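Side-chain contacts in YJHT (Escherichia coli, PDB 2UVK), which converts the alpha-anomer of N-acetylneuraminate into the beta-anomer, speeding the equilibrium between the two forms of this sialic acid: residues B[265-268]-B[269-272]; B[147-150]-B[151-155]; B[157-160]-B[161-165]. One frame throughout, in Å; residues are numbered along the deposited sequence.

Contact 1. Residues B[265-268]-B[269-272]; sequences GSRE and NYQN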
loop_
_atom_site.group_PDB
_atom_site.type_symbol
_atom_site.label_atom_id
_atom_site.label_comp_id
_atom_site.label_asym_id
_atom_site.label_seq_id
_atom_site.Cartn_x
_atom_site.Cartn_y
_atom_site.Cartn_z
ATOM N N GLY B 265 -26.486 14.213 3.492
ATOM C CA GLY B 265 -27.073 13.151 4.313
ATOM C C GLY B 265 -26.246 11.884 4.451
ATOM O O GLY B 265 -26.581 11.001 5.246
ATOM N N SER B 266 -25.143 11.781 3.702
ATOM C CA SER B 266 -24.350 10.563 3.708
ATOM C C SER B 266 -23.667 10.284 5.060
ATOM O O SER B 266 -23.532 9.128 5.442
ATOM C CB SER B 266 -23.309 10.567 2.539
ATOM O OG SER B 266 -22.543 11.753 2.515
ATOM N N ARG B 267 -23.210 11.320 5.766
ATOM C CA ARG B 267 -22.507 11.116 7.048
ATOM C C ARG B 267 -23.493 10.505 8.038
ATOM O O ARG B 267 -23.160 9.549 8.736
ATOM C CB ARG B 267 -21.900 12.421 7.579
ATOM C CG ARG B 267 -21.230 12.335 8.960
ATOM C CD ARG B 267 -20.265 11.178 9.161
ATOM N NE ARG B 267 -19.092 11.277 8.279
ATOM C CZ ARG B 267 -18.106 10.383 8.226
ATOM N NH1 ARG B 267 -18.108 9.284 8.969
ATOM N NH2 ARG B 267 -17.093 10.585 7.386
ATOM N N GLU B 268 -24.713 11.011 8.020
ATOM C CA GLU B 268 -25.716 10.512 8.943
ATOM C C GLU B 268 -26.044 9.052 8.609
ATOM O O GLU B 268 -26.071 8.222 9.511
ATOM C CB GLU B 268 -26.956 11.396 8.931
ATOM C CG GLU B 268 -27.935 11.066 10.052
ATOM C CD GLU B 268 -29.367 11.174 9.588
ATOM O OE1 GLU B 268 -29.687 12.159 8.885
ATOM O OE2 GLU B 268 -30.166 10.264 9.923
ATOM N N ASN B 269 -26.234 8.709 7.329
ATOM C CA ASN B 269 -26.381 7.296 6.946
ATOM C C ASN B 269 -25.245 6.394 7.436
ATOM O O ASN B 269 -25.477 5.330 8.013
ATOM C CB ASN B 269 -26.483 7.107 5.441
ATOM C CG ASN B 269 -27.712 7.705 4.850
ATOM O OD1 ASN B 269 -28.569 8.270 5.557
ATOM N ND2 ASN B 269 -27.829 7.577 3.529
ATOM N N TYR B 270 -23.998 6.789 7.195
ATOM C CA TYR B 270 -22.897 5.992 7.688
ATOM C C TYR B 270 -22.912 5.856 9.232
ATOM O O TYR B 270 -22.664 4.770 9.754
ATOM C CB TYR B 270 -21.554 6.557 7.198
ATOM C CG TYR B 270 -20.376 5.635 7.428
ATOM C CD1 TYR B 270 -20.135 4.545 6.591
ATOM C CD2 TYR B 270 -19.499 5.850 8.486
ATOM C CE1 TYR B 270 -19.063 3.700 6.803
ATOM C CE2 TYR B 270 -18.414 5.013 8.690
ATOM C CZ TYR B 270 -18.197 3.945 7.840
ATOM O OH TYR B 270 -17.127 3.110 8.024
ATOM N N GLN B 271 -23.161 6.966 9.929
ATOM C CA GLN B 271 -23.238 6.981 11.396
ATOM C C GLN B 271 -24.345 6.045 11.856
ATOM O O GLN B 271 -24.246 5.434 12.930
ATOM C CB GLN B 271 -23.468 8.405 11.923
ATOM C CG GLN B 271 -22.218 9.284 11.906
ATOM C CD GLN B 271 -22.491 10.740 12.244
ATOM O OE1 GLN B 271 -23.584 11.263 12.001
ATOM N NE2 GLN B 271 -21.483 11.412 12.794
ATOM N N ASN B 272 -25.373 5.897 11.030
ATOM C CA ASN B 272 -26.476 4.977 11.310
ATOM C C ASN B 272 -26.253 3.536 10.841
ATOM O O ASN B 272 -27.172 2.722 10.887
ATOM C CB ASN B 272 -27.786 5.537 10.727
ATOM C CG ASN B 272 -28.253 6.811 11.435
ATOM O OD1 ASN B 272 -27.832 7.114 12.561
ATOM N ND2 ASN B 272 -29.129 7.555 10.780
#
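The aliphatic part of R267 lies across the amide of Q271, one turn further along the short helix 266-271, with R267 CD 3.8 Å from Q271 CD. This helix sits in the connection between strands 254-262 and 284-293, the two middle strands of one four-stranded blade of the Kelch-type beta-propeller. The R267 and Q271 chains cross at about a right angle, and the touching atoms are R267 CG and CD and the Q271 amide. With CG opposite the backbone N (chi1 176°) and further bends at chi2 and chi3, R267 runs alongside the Y270 ring in the same direction; its NH1 comes to 3.7 Å from Y270 CD2, and the guanidinium and ring planes stand 82° apart. Both polar ends are engaged outside the helix: R267 NH2 bonds to R215 O and Y270 OH to A161 N. In place of R267, an alanine here is likely to leave R215 O without this donor and the Q271 amide without the methylenes that cross it. The R267 side chain is about 9 Å from that of E209, the predicted proton acceptor. At the start of the helix the D241 carboxylate accepts the N-H groups of both G265 and R267. The backbone ladder follows, N269 N to G265 O at 3.1 Å and Q271 N to R267 O at 2.8 Å being two of its rungs. At the far end N272 bonds to E268 twice: its N reaches E268 O at 2.9 Å, while N272 ND2 makes only a weak, bent bond to E268 OE2, 3.0 Å long.

Contact 2. Residues B[147-150]-B[151-155]; sequences TAID and KINAH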
loop_
_atom_site.group_PDB
_atom_site.type_symbol
_atom_site.label_atom_id
_atom_site.label_comp_id
_atom_site.label_asym_id
_atom_site.label_seq_id
_atom_site.Cartn_x
_atom_site.Cartn_y
_atom_site.Cartn_z
ATOM N N THR B 147 -26.085 -9.271 -13.399
ATOM C CA THR B 147 -26.091 -9.896 -12.085
ATOM C C THR B 147 -24.673 -9.911 -11.519
ATOM O O THR B 147 -24.501 -9.706 -10.330
ATOM C CB THR B 147 -26.723 -11.299 -12.075
ATOM O OG1 THR B 147 -25.944 -12.209 -12.860
ATOM C CG2 THR B 147 -28.143 -11.218 -12.608
ATOM N N ALA B 148 -23.682 -10.140 -12.380
ATOM C CA ALA B 148 -22.268 -10.153 -11.957
ATOM C C ALA B 148 -21.849 -8.748 -11.533
ATOM O O ALA B 148 -21.140 -8.578 -10.539
ATOM C CB ALA B 148 -21.370 -10.644 -13.064
ATOM N N ILE B 149 -22.310 -7.751 -12.277
ATOM C CA ILE B 149 -22.009 -6.353 -11.974
ATOM C C ILE B 149 -22.607 -5.957 -10.636
ATOM O O ILE B 149 -21.947 -5.332 -9.804
ATOM C CB ILE B 149 -22.518 -5.396 -13.099
ATOM C CG1 ILE B 149 -21.731 -5.635 -14.378
ATOM C CG2 ILE B 149 -22.451 -3.914 -12.662
ATOM C CD1 ILE B 149 -22.349 -4.995 -15.591
ATOM N N ASP B 150 -23.861 -6.347 -10.401
ATOM C CA ASP B 150 -24.519 -6.013 -9.155
ATOM C C ASP B 150 -23.778 -6.593 -7.956
ATOM O O ASP B 150 -23.664 -5.925 -6.920
ATOM C CB ASP B 150 -25.963 -6.517 -9.165
ATOM C CG ASP B 150 -26.842 -5.765 -10.143
ATOM O OD1 ASP B 150 -26.499 -4.665 -10.622
ATOM O OD2 ASP B 150 -27.936 -6.300 -10.454
ATOM N N LYS B 151 -23.276 -7.814 -8.096
ATOM C CA LYS B 151 -22.539 -8.483 -7.022
ATOM C C LYS B 151 -21.247 -7.709 -6.747
ATOM O O LYS B 151 -20.884 -7.507 -5.595
ATOM C CB LYS B 151 -22.218 -9.923 -7.401
ATOM C CG LYS B 151 -21.662 -10.780 -6.292
ATOM C CD LYS B 151 -21.311 -12.182 -6.798
ATOM C CE LYS B 151 -20.493 -12.959 -5.767
ATOM N NZ LYS B 151 -19.893 -14.162 -6.356
ATOM N N ILE B 152 -20.574 -7.299 -7.815
ATOM C CA ILE B 152 -19.302 -6.575 -7.661
ATOM C C ILE B 152 -19.529 -5.263 -6.916
ATOM O O ILE B 152 -18.770 -4.927 -5.998
ATOM C CB ILE B 152 -18.653 -6.331 -9.038
ATOM C CG1 ILE B 152 -18.087 -7.625 -9.583
ATOM C CG2 ILE B 152 -17.512 -5.296 -8.938
ATOM C CD1 ILE B 152 -17.960 -7.672 -11.128
ATOM N N ASN B 153 -20.554 -4.516 -7.315
ATOM C CA ASN B 153 -20.907 -3.262 -6.666
ATOM C C ASN B 153 -21.331 -3.440 -5.217
ATOM O O ASN B 153 -20.973 -2.669 -4.334
ATOM C CB ASN B 153 -21.950 -2.482 -7.463
ATOM C CG ASN B 153 -21.390 -1.890 -8.726
ATOM O OD1 ASN B 153 -22.026 -1.904 -9.796
ATOM N ND2 ASN B 153 -20.210 -1.326 -8.614
ATOM N N ALA B 154 -22.130 -4.463 -4.966
ATOM C CA ALA B 154 -22.558 -4.721 -3.623
ATOM C C ALA B 154 -21.364 -4.989 -2.718
ATOM O O ALA B 154 -21.283 -4.417 -1.644
ATOM C CB ALA B 154 -23.541 -5.904 -3.593
ATOM N N HIS B 155 -20.440 -5.838 -3.164
ATOM C CA HIS B 155 -19.253 -6.157 -2.366
ATOM C C HIS B 155 -18.404 -4.886 -2.213
ATOM O O HIS B 155 -17.870 -4.591 -1.142
ATOM C CB HIS B 155 -18.379 -7.194 -3.031
ATOM C CG HIS B 155 -18.787 -8.623 -2.810
ATOM N ND1 HIS B 155 -19.196 -9.110 -1.589
ATOM C CD2 HIS B 155 -18.715 -9.692 -3.637
ATOM C CE1 HIS B 155 -19.418 -10.408 -1.692
ATOM N NE2 HIS B 155 -19.138 -10.787 -2.923
HETATM O O HOH W 1 -24.918 -2.557 -10.003
#
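Two flat groups, the carboxylate of D150 and the amide of N153, are joined along the helix by a single water. It donates to D150 OD1 at 2.7 Å and to N153 OD1 at 3.0 Å, bridging acceptors that could not bond to each other directly. Beside the amide lies the I149 side chain, pointing the same way as N153, and I149 CG2 touches N153 OD1 at 3.5 Å. That branch stands opposite the I149 backbone N, while N153 swings its CG beside its own N (chi1 -72°); this places the amide beside I149, with its oxygen end toward the methyl. The other end of the amide is held too, since N153 ND2 bonds to the hydroxyl of Y135; water and tyrosine together probably fix its rotation. I152 lies against the preceding turn, with CG1 3.3 Å and CD1 3.4 Å from A148 O. The main chain carries the regular i to i+4 ladder, for example N153 N to I149 O at 3.0 Å and A154 N to D150 O at 2.9 Å. A148, I149 and I152 all pack on A142 of helix 129-142, and I152 also meets M102 of the second subunit. The arrangement is that of an amphipathic helix, here one of a helical pair inserted between the neighbouring blade strands 120-125 and 169-174 of the propeller.

Contact 3. Residues B[157-160]-B[161-165]; sequences FDKK and AEDYF
Hydrogen bonds between D163 and K160 close the tight turn that opens the 3-10 segment 161-164. D163 N donates to K160 O at 3.0 Å, from well above the carbonyl plane, and K160 N donates to D163 OD2 at 3.2 Å, meeting the carboxylate from above its plane. The D163 carboxylate can turn back in this way because its CG lies beside its own backbone N (chi1 -64°). Its other oxygen, OD1, accepts Y182 N of the second subunit, so one carboxylate grips both the turn and the dimer partner.

Van der Waals contacts come mainly from the lysine methylenes. K159 crosses the Y164 ring, placing CD 4.0 Å above one face and toward the rim, while K159 CB lies 3.5 Å from Y164 OH. K160 CB touches the carboxylate of E162, with OE2 at 3.6 Å, and the rest of the K160 chain leads to a cation-pi contact with Y270.

Polar groups at the end of the Y164 ring form a third set. Y164 OH bonds to Y156 O and to K211 NZ, and that ammonium also bonds to F157 O and K159 O.

Neither lysine pairs its charge with an acid of this turn: K159 NZ stays 6.0 Å from D163 OD2, and K160 NZ 6.7 Å from E162 OE2. Backbone N-H groups, K160 N here and Y182 N of the second subunit, serve the D163 carboxylate instead, while the lysines contribute methylenes; the turn is thus closed through main-chain amides and not by salt bridges.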
loop_
_atom_site.group_PDB
_atom_site.type_symbol
_atom_site.label_atom_id
_atom_site.label_comp_id
_atom_site.label_asym_id
_atom_site.label_seq_id
_atom_site.Cartn_x
_atom_site.Cartn_y
_atom_site.Cartn_z
ATOM N N PHE B 157 -19.113 -1.542 -2.249
ATOM C CA PHE B 157 -19.602 -0.426 -1.448
ATOM C C PHE B 157 -20.001 -0.800 -0.013
ATOM O O PHE B 157 -20.076 0.075 0.832
ATOM C CB PHE B 157 -20.746 0.284 -2.159
ATOM C CG PHE B 157 -20.326 1.001 -3.391
ATOM C CD1 PHE B 157 -19.602 2.175 -3.285
ATOM C CD2 PHE B 157 -20.650 0.540 -4.654
ATOM C CE1 PHE B 157 -19.191 2.866 -4.421
ATOM C CE2 PHE B 157 -20.226 1.226 -5.786
ATOM C CZ PHE B 157 -19.504 2.398 -5.658
ATOM N N ASP B 158 -20.151 -2.088 0.261
ATOM C CA ASP B 158 -20.604 -2.544 1.587
ATOM C C ASP B 158 -19.404 -2.882 2.468
ATOM O O ASP B 158 -19.152 -4.046 2.824
ATOM C CB ASP B 158 -21.516 -3.769 1.462
ATOM C CG ASP B 158 -22.141 -4.168 2.789
ATOM O OD1 ASP B 158 -22.182 -3.316 3.701
ATOM O OD2 ASP B 158 -22.583 -5.335 2.903
ATOM N N LYS B 159 -18.631 -1.854 2.786
ATOM C CA LYS B 159 -17.470 -2.021 3.650
ATOM C C LYS B 159 -17.364 -0.806 4.546
ATOM O O LYS B 159 -17.823 0.278 4.194
ATOM C CB LYS B 159 -16.184 -2.122 2.819
ATOM C CG LYS B 159 -16.176 -3.133 1.712
ATOM C CD LYS B 159 -14.780 -3.216 1.058
ATOM C CE LYS B 159 -14.743 -4.229 -0.085
ATOM N NZ LYS B 159 -15.171 -5.588 0.340
ATOM N N LYS B 160 -16.721 -0.970 5.703
ATOM C CA LYS B 160 -16.404 0.176 6.533
ATOM C C LYS B 160 -15.278 0.980 5.885
ATOM O O LYS B 160 -14.529 0.432 5.082
ATOM C CB LYS B 160 -15.976 -0.266 7.933
ATOM C CG LYS B 160 -17.135 -0.863 8.787
ATOM C CD LYS B 160 -18.152 0.218 9.180
ATOM C CE LYS B 160 -19.190 -0.231 10.218
ATOM N NZ LYS B 160 -20.003 0.921 10.812
ATOM N N ALA B 161 -15.157 2.238 6.264
ATOM C CA ALA B 161 -14.164 3.134 5.661
ATOM C C ALA B 161 -12.740 2.569 5.750
ATOM O O ALA B 161 -11.977 2.606 4.775
ATOM C CB ALA B 161 -14.244 4.521 6.284
ATOM N N GLU B 162 -12.372 1.997 6.886
ATOM C CA GLU B 162 -11.028 1.437 7.058
ATOM C C GLU B 162 -10.686 0.343 6.050
ATOM O O GLU B 162 -9.509 0.114 5.783
ATOM C CB GLU B 162 -10.810 0.813 8.458
ATOM C CG GLU B 162 -11.319 1.551 9.653
ATOM C CD GLU B 162 -12.777 1.210 9.918
ATOM O OE1 GLU B 162 -13.120 0.168 10.577
ATOM O OE2 GLU B 162 -13.579 1.992 9.444
ATOM N N ASP B 163 -11.692 -0.369 5.536
ATOM C CA ASP B 163 -11.460 -1.505 4.657
ATOM C C ASP B 163 -10.987 -1.052 3.258
ATOM O O ASP B 163 -10.631 -1.907 2.430
ATOM C CB ASP B 163 -12.740 -2.320 4.471
ATOM C CG ASP B 163 -13.236 -2.961 5.761
ATOM O OD1 ASP B 163 -12.453 -3.194 6.674
ATOM O OD2 ASP B 163 -14.441 -3.247 5.825
ATOM N N TYR B 164 -11.067 0.248 2.991
ATOM C CA TYR B 164 -10.618 0.788 1.683
ATOM C C TYR B 164 -9.163 1.213 1.679
ATOM O O TYR B 164 -8.615 1.495 0.629
ATOM C CB TYR B 164 -11.489 1.946 1.238
ATOM C CG TYR B 164 -12.924 1.537 0.990
ATOM C CD1 TYR B 164 -13.349 1.059 -0.254
ATOM C CD2 TYR B 164 -13.848 1.560 2.033
ATOM C CE1 TYR B 164 -14.684 0.665 -0.461
ATOM C CE2 TYR B 164 -15.154 1.188 1.832
ATOM C CZ TYR B 164 -15.569 0.738 0.597
ATOM O OH TYR B 164 -16.895 0.340 0.450
ATOM N N PHE B 165 -8.532 1.241 2.844
ATOM C CA PHE B 165 -7.110 1.481 2.942
ATOM C C PHE B 165 -6.711 2.728 2.177
ATOM O O PHE B 165 -5.676 2.741 1.493
ATOM C CB PHE B 165 -6.331 0.254 2.536
ATOM C CG PHE B 165 -6.488 -0.881 3.497
ATOM C CD1 PHE B 165 -5.603 -1.042 4.547
ATOM C CD2 PHE B 165 -7.514 -1.792 3.354
ATOM C CE1 PHE B 165 -5.758 -2.086 5.437
ATOM C CE2 PHE B 165 -7.669 -2.831 4.249
ATOM C CZ PHE B 165 -6.784 -2.980 5.277
#

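In the fold
All three contacts lie at the surface, away from the centre of the chain, and none is a core contact. Contacts 1 and 2 each stay within one helix and share the i to i+4 backbone ladder, whereas contact 3 is a loop turn in which a side-chain carboxylate takes up a backbone amide. Contact 2 runs directly into contact 3 along the chain, and both reach the second subunit; contact 1 touches no other chain. Contacts 1 and 3, from separate blade insertions, meet through the tyrosine hydroxyl of contact 1, and both come close to the predicted catalytic E209. Contact 2 lies farther out, its centre about 29 Å from the centre of the chain.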